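Local structure of periplasmic sugar-binding protein (Chloroflexus aurantiacus, 4RXU) at residues A[31-36]-A[89-94]; A[38-43]-A[65-70]. The protein binds beta-D-glucose and is probably the sugar-capturing, solute-binding component of an ABC-type carbohydrate transporter. All coordinates share one frame; numbering follows the deposited sequence.

Interaction 1 (A[31-36]-A[89-94]); sequences LAVGIV and VLIICP
Ile91 holds CG1 anti to its carbonyl carbon (chi1 -64°), and the nearly extended chain beyond carries CD1 across to the neighbouring strand. There CD1 touches two side chains, 3.8 Å from Val33 CG1 and 4.1 Å from Ile35 CG1. Val33 has CG1 anti to its own N (chi1 179°), which places that methyl on the side of Ile35 and Ile91. Its other methyl, CG2, lies beside Val89 CB. These four residues share one face of the sheet. On the other face Val36 CG2 meets Leu90 CD1 at 3.9 Å, the two side chains crossing obliquely, and Val36 CB rests against Ile92 CG1. Gly34 adds no side chain to this face.

Five backbone hydrogen bonds join the two segments, whose strands run parallel. Ile91 N to Gly34 O is short and nearly straight, 2.8 Å and 170°. The ladder runs on past strand 89-92, where Cys93 N binds Val36 O at 2.9 Å. Ala32, the centre of an inverse gamma turn, starts it by accepting from Val89 N.

Strand 61-67 flanks 31-36 in the sheet, and 113-117 flanks 89-92. Helix 300-315 packs on Val33 and Val89; helix 72-84 packs on Val36, Leu90 and Ile92.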
loop_
_atom_site.group_PDB
_atom_site.type_symbol
_atom_site.label_atom_id
_atom_site.label_comp_id
_atom_site.label_asym_id
_atom_site.label_seq_id
_atom_site.Cartn_x
_atom_site.Cartn_y
_atom_site.Cartn_z
ATOM N N LEU A 31 28.445 -2.234 -0.680
ATOM C CA LEU A 31 27.886 -2.753 -1.919
ATOM C C LEU A 31 27.569 -1.606 -2.870
ATOM O O LEU A 31 27.149 -0.536 -2.445
ATOM C CB LEU A 31 26.606 -3.553 -1.648
ATOM C CG LEU A 31 26.752 -4.806 -0.789
ATOM C CD1 LEU A 31 25.411 -5.522 -0.744
ATOM C CD2 LEU A 31 27.841 -5.738 -1.274
ATOM N N ALA A 32 27.743 -1.863 -4.161
ATOM C CA ALA A 32 27.413 -0.893 -5.215
ATOM C C ALA A 32 25.924 -0.911 -5.501
ATOM O O ALA A 32 25.447 -1.227 -6.606
ATOM C CB ALA A 32 28.231 -1.159 -6.461
ATOM N N VAL A 33 25.203 -0.541 -4.464
ATOM C CA VAL A 33 23.737 -0.549 -4.437
ATOM C C VAL A 33 23.303 0.742 -3.738
ATOM O O VAL A 33 23.969 1.194 -2.798
ATOM C CB VAL A 33 23.169 -1.764 -3.682
ATOM C CG1 VAL A 33 21.642 -1.728 -3.667
ATOM C CG2 VAL A 33 23.647 -3.050 -4.315
ATOM N N GLY A 34 22.195 1.316 -4.202
ATOM C CA GLY A 34 21.587 2.472 -3.570
ATOM C C GLY A 34 20.105 2.221 -3.441
ATOM O O GLY A 34 19.501 1.551 -4.292
ATOM N N ILE A 35 19.541 2.699 -2.333
ATOM C CA ILE A 35 18.124 2.551 -2.035
ATOM C C ILE A 35 17.481 3.921 -1.986
ATOM O O ILE A 35 17.994 4.807 -1.300
ATOM C CB ILE A 35 17.902 1.835 -0.696
ATOM C CG1 ILE A 35 18.412 0.390 -0.777
ATOM C CG2 ILE A 35 16.425 1.825 -0.301
ATOM C CD1 ILE A 35 18.559 -0.278 0.590
ATOM N N VAL A 36 16.382 4.101 -2.727
ATOM C CA VAL A 36 15.646 5.373 -2.709
ATOM C C VAL A 36 14.219 5.130 -2.297
ATOM O O VAL A 36 13.527 4.312 -2.906
ATOM C CB VAL A 36 15.717 6.121 -4.067
ATOM C CG1 VAL A 36 14.944 7.448 -4.047
ATOM C CG2 VAL A 36 17.165 6.395 -4.444
ATOM N N VAL A 89 23.332 -1.183 -8.938
ATOM C CA VAL A 89 21.927 -1.595 -8.770
ATOM C C VAL A 89 21.224 -0.522 -7.962
ATOM O O VAL A 89 21.705 -0.114 -6.910
ATOM C CB VAL A 89 21.786 -2.926 -8.004
ATOM C CG1 VAL A 89 20.319 -3.322 -7.880
ATOM C CG2 VAL A 89 22.565 -4.061 -8.669
ATOM N N LEU A 90 20.069 -0.103 -8.462
ATOM C CA LEU A 90 19.201 0.866 -7.800
ATOM C C LEU A 90 17.958 0.130 -7.311
ATOM O O LEU A 90 17.269 -0.502 -8.117
ATOM C CB LEU A 90 18.785 1.956 -8.790
ATOM C CG LEU A 90 17.762 2.980 -8.286
ATOM C CD1 LEU A 90 18.292 3.855 -7.154
ATOM C CD2 LEU A 90 17.280 3.795 -9.472
ATOM N N ILE A 91 17.679 0.213 -6.008
ATOM C CA ILE A 91 16.388 -0.231 -5.456
ATOM C C ILE A 91 15.604 1.049 -5.182
ATOM O O ILE A 91 16.039 1.899 -4.393
ATOM C CB ILE A 91 16.595 -1.019 -4.155
ATOM C CG1 ILE A 91 17.373 -2.320 -4.421
ATOM C CG2 ILE A 91 15.260 -1.298 -3.479
ATOM C CD1 ILE A 91 18.020 -2.876 -3.167
ATOM N N ILE A 92 14.468 1.207 -5.854
ATOM C CA ILE A 92 13.744 2.482 -5.818
ATOM C C ILE A 92 12.230 2.308 -5.687
ATOM O O ILE A 92 11.610 1.628 -6.508
ATOM C CB ILE A 92 14.071 3.382 -7.045
ATOM C CG1 ILE A 92 13.241 4.675 -6.993
ATOM C CG2 ILE A 92 13.898 2.643 -8.377
ATOM C CD1 ILE A 92 13.762 5.746 -7.929
ATOM N N CYS A 93 11.680 2.945 -4.648
ATOM C CA CYS A 93 10.259 3.089 -4.492
ATOM C C CYS A 93 9.875 4.512 -4.910
ATOM O O CYS A 93 10.212 5.462 -4.213
ATOM C CB CYS A 93 9.830 2.798 -3.071
ATOM S SG CYS A 93 8.079 3.059 -2.843
ATOM N N PRO A 94 9.154 4.646 -6.050
ATOM C CA PRO A 94 8.876 5.958 -6.548
ATOM C C PRO A 94 7.835 6.698 -5.756
ATOM O O PRO A 94 6.857 6.116 -5.278
ATOM C CB PRO A 94 8.345 5.703 -7.970
ATOM C CG PRO A 94 7.799 4.323 -7.926
ATOM C CD PRO A 94 8.792 3.615 -7.045
#

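Interaction 2 (A[38-43]-A[65-70]). With BGC (beta-D-glucopyranose), chain C.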
loop_
_atom_site.group_PDB
_atom_site.type_symbol
_atom_site.label_atom_id
_atom_site.label_comp_id
_atom_site.label_asym_id
_atom_site.label_seq_id
_atom_site.Cartn_x
_atom_site.Cartn_y
_atom_site.Cartn_z
ATOM N N PRO A 38 10.399 7.041 -0.887
ATOM C CA PRO A 38 9.759 8.260 -1.374
ATOM C C PRO A 38 9.606 9.375 -0.358
ATOM O O PRO A 38 9.741 10.549 -0.715
ATOM C CB PRO A 38 8.393 7.758 -1.855
ATOM C CG PRO A 38 8.132 6.556 -0.979
ATOM C CD PRO A 38 9.483 5.894 -0.938
ATOM N N THR A 39 9.331 9.026 0.896
ATOM C CA THR A 39 9.061 10.032 1.917
ATOM C C THR A 39 9.112 9.413 3.298
ATOM O O THR A 39 8.774 8.240 3.454
ATOM C CB THR A 39 7.678 10.719 1.699
ATOM O OG1 THR A 39 7.454 11.706 2.705
ATOM C CG2 THR A 39 6.539 9.722 1.723
ATOM N N LYS A 40 9.497 10.215 4.289
ATOM C CA LYS A 40 9.391 9.828 5.707
ATOM C C LYS A 40 8.023 10.187 6.307
ATOM O O LYS A 40 7.749 9.888 7.457
ATOM C CB LYS A 40 10.499 10.482 6.549
ATOM C CG LYS A 40 11.853 9.803 6.430
ATOM C CD LYS A 40 12.599 9.798 7.767
ATOM C CE LYS A 40 13.665 10.870 7.887
ATOM N NZ LYS A 40 14.910 10.299 8.476
ATOM N N ASP A 41 7.176 10.847 5.523
ATOM C CA ASP A 41 5.902 11.394 6.029
ATOM C C ASP A 41 4.729 10.452 5.837
ATOM O O ASP A 41 3.584 10.785 6.143
ATOM C CB ASP A 41 5.606 12.752 5.400
ATOM C CG ASP A 41 6.654 13.780 5.741
ATOM O OD1 ASP A 41 7.025 13.914 6.923
ATOM O OD2 ASP A 41 7.108 14.478 4.817
ATOM N N GLU A 42 5.043 9.290 5.290
ATOM C CA GLU A 42 4.129 8.151 5.263
ATOM C C GLU A 42 4.763 7.087 6.124
ATOM O O GLU A 42 5.890 6.691 5.847
ATOM C CB GLU A 42 3.914 7.628 3.832
ATOM C CG GLU A 42 3.208 8.616 2.901
ATOM C CD GLU A 42 3.240 8.198 1.437
ATOM O OE1 GLU A 42 3.435 6.988 1.118
ATOM O OE2 GLU A 42 3.046 9.109 0.599
ATOM N N PRO A 43 4.051 6.617 7.162
ATOM C CA PRO A 43 4.726 5.722 8.125
ATOM C C PRO A 43 5.323 4.446 7.516
ATOM O O PRO A 43 6.310 3.923 8.003
ATOM C CB PRO A 43 3.603 5.349 9.092
ATOM C CG PRO A 43 2.693 6.513 9.068
ATOM C CD PRO A 43 2.782 7.135 7.698
ATOM N N ILE A 65 20.794 4.700 1.921
ATOM C CA ILE A 65 19.350 4.919 1.776
ATOM C C ILE A 65 19.103 6.420 1.724
ATOM O O ILE A 65 19.513 7.149 2.604
ATOM C CB ILE A 65 18.566 4.329 2.969
ATOM C CG1 ILE A 65 18.860 2.818 3.095
ATOM C CG2 ILE A 65 17.065 4.570 2.831
ATOM C CD1 ILE A 65 18.299 2.154 4.340
ATOM N N LEU A 66 18.469 6.864 0.654
ATOM C CA LEU A 66 18.062 8.257 0.467
ATOM C C LEU A 66 16.545 8.345 0.382
ATOM O O LEU A 66 15.887 7.474 -0.208
ATOM C CB LEU A 66 18.618 8.828 -0.834
ATOM C CG LEU A 66 20.141 8.885 -0.881
ATOM C CD1 LEU A 66 20.645 9.289 -2.256
ATOM C CD2 LEU A 66 20.684 9.830 0.171
ATOM N N PHE A 67 16.006 9.404 0.962
ATOM C CA PHE A 67 14.576 9.686 0.855
ATOM C C PHE A 67 14.381 10.847 -0.117
ATOM O O PHE A 67 15.186 11.762 -0.191
ATOM C CB PHE A 67 13.924 10.024 2.213
ATOM C CG PHE A 67 13.655 8.820 3.074
ATOM C CD1 PHE A 67 14.640 8.299 3.899
ATOM C CD2 PHE A 67 12.404 8.178 3.039
ATOM C CE1 PHE A 67 14.398 7.184 4.683
ATOM C CE2 PHE A 67 12.167 7.061 3.813
ATOM C CZ PHE A 67 13.161 6.566 4.631
ATOM N N SER A 68 13.243 10.826 -0.786
ATOM C CA SER A 68 12.899 11.787 -1.817
ATOM C C SER A 68 11.991 12.928 -1.380
ATOM O O SER A 68 11.687 13.808 -2.185
ATOM C CB SER A 68 12.297 11.047 -3.004
ATOM O OG SER A 68 13.242 10.105 -3.506
ATOM N N GLN A 69 11.540 12.907 -0.132
ATOM C CA GLN A 69 10.698 13.977 0.434
ATOM C C GLN A 69 9.456 14.287 -0.374
ATOM O O GLN A 69 9.000 15.433 -0.468
ATOM C CB GLN A 69 11.515 15.220 0.601
ATOM C CG GLN A 69 12.752 14.868 1.367
ATOM C CD GLN A 69 13.677 15.991 1.329
ATOM O OE1 GLN A 69 14.581 16.043 0.495
ATOM N NE2 GLN A 69 13.455 16.937 2.210
ATOM N N GLY A 70 8.924 13.243 -0.971
ATOM C CA GLY A 70 7.698 13.344 -1.736
ATOM C C GLY A 70 7.838 14.173 -2.986
ATOM O O GLY A 70 6.856 14.729 -3.452
HETATM C C2 BGC C . 2.284 0.909 0.107
HETATM C C3 BGC C . 1.441 0.815 1.363
HETATM C C4 BGC C . 1.444 2.163 2.071
HETATM C C5 BGC C . 1.051 3.290 1.115
HETATM C C6 BGC C . 1.195 4.670 1.717
HETATM C C1 BGC C . 1.612 1.994 -0.717
HETATM O O1 BGC C . 2.108 2.067 -2.021
HETATM O O2 BGC C . 2.280 -0.356 -0.563
HETATM O O3 BGC C . 1.997 -0.202 2.192
HETATM O O4 BGC C . 0.439 2.136 3.103
HETATM O O5 BGC C . 1.839 3.241 -0.058
HETATM O O6 BGC C . 2.476 4.857 2.323
#
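Lys40 lays its CG over the centre of the Phe67 ring. The atom stands 3.7 Å from the ring centroid and only 6° off the ring normal, a CH-pi contact over the face. Torsions on both residues set this up. Phe67 carries its ring anti to the carbonyl carbon (chi1 -78°), with chi2 near a right angle, and Lys40 turns CG anti to its own carbonyl carbon. The lysine chain then bends at each later torsion, and the two side chains cross at about a right angle. The backbone of Thr39 also borders the ring: its C lies 3.5 Å from Phe67 CD2, and its N lies at the ring edge. Replacing Phe67 by an alanine would probably leave Lys40 CG without its aromatic platform and open a gap beside the Thr39 backbone.

The bond from CA to CB of Thr39 is directed away from 65-70, yet CB still touches Gly70 N. Its OG1 accepts from Asp41 N at 3.0 Å, an ST turn that curves the loop. Pro38 O receives Gly70 N at 2.8 Å, with the donor tilted 20° from the carbonyl plane. Ser68 CB packs beside the same oxygen, while Ser68 OG is hydrogen-bonded to Asn78.

Glu42 touches no residue of 65-70. Its chain extends beyond CG and brings OE1 2.6 Å from O6 of glucose, which donates the hydrogen bond. Trp45 NE1 is also hydrogen-bonded to Glu42 OE1, and Arg119 NH2 forms a salt bridge with the same atom. Such an array probably fixes the carboxylate and favours its charged form. The loop after the first strand thus supplies part of the sugar pocket, in keeping with periplasmic binding proteins, whose ligand sites are lined by loops at the ends of the sheet strands.

Strand 29-37 serves both contacts. Interaction 1 pairs it with strand 89-92; interaction 2 joins the loop that follows it to the end of strand 61-67, its neighbour on the other side. The chain order is 31-36, 38-43, 65-70, 89-94, which nests interaction 2 inside the loop closed by interaction 1. Their centres are about 14 Å apart, and they touch: Ile35 O lies 2.9 Å from Leu66 N, probably a hydrogen bond, and Cys93 O packs on Pro38 CD. Interaction 1 is buried in the sheet. Interaction 2 lies where the strands give way to loops and includes Glu42 of the glucose pocket. The strand thus runs through the core, and the loop after it reaches the binding site.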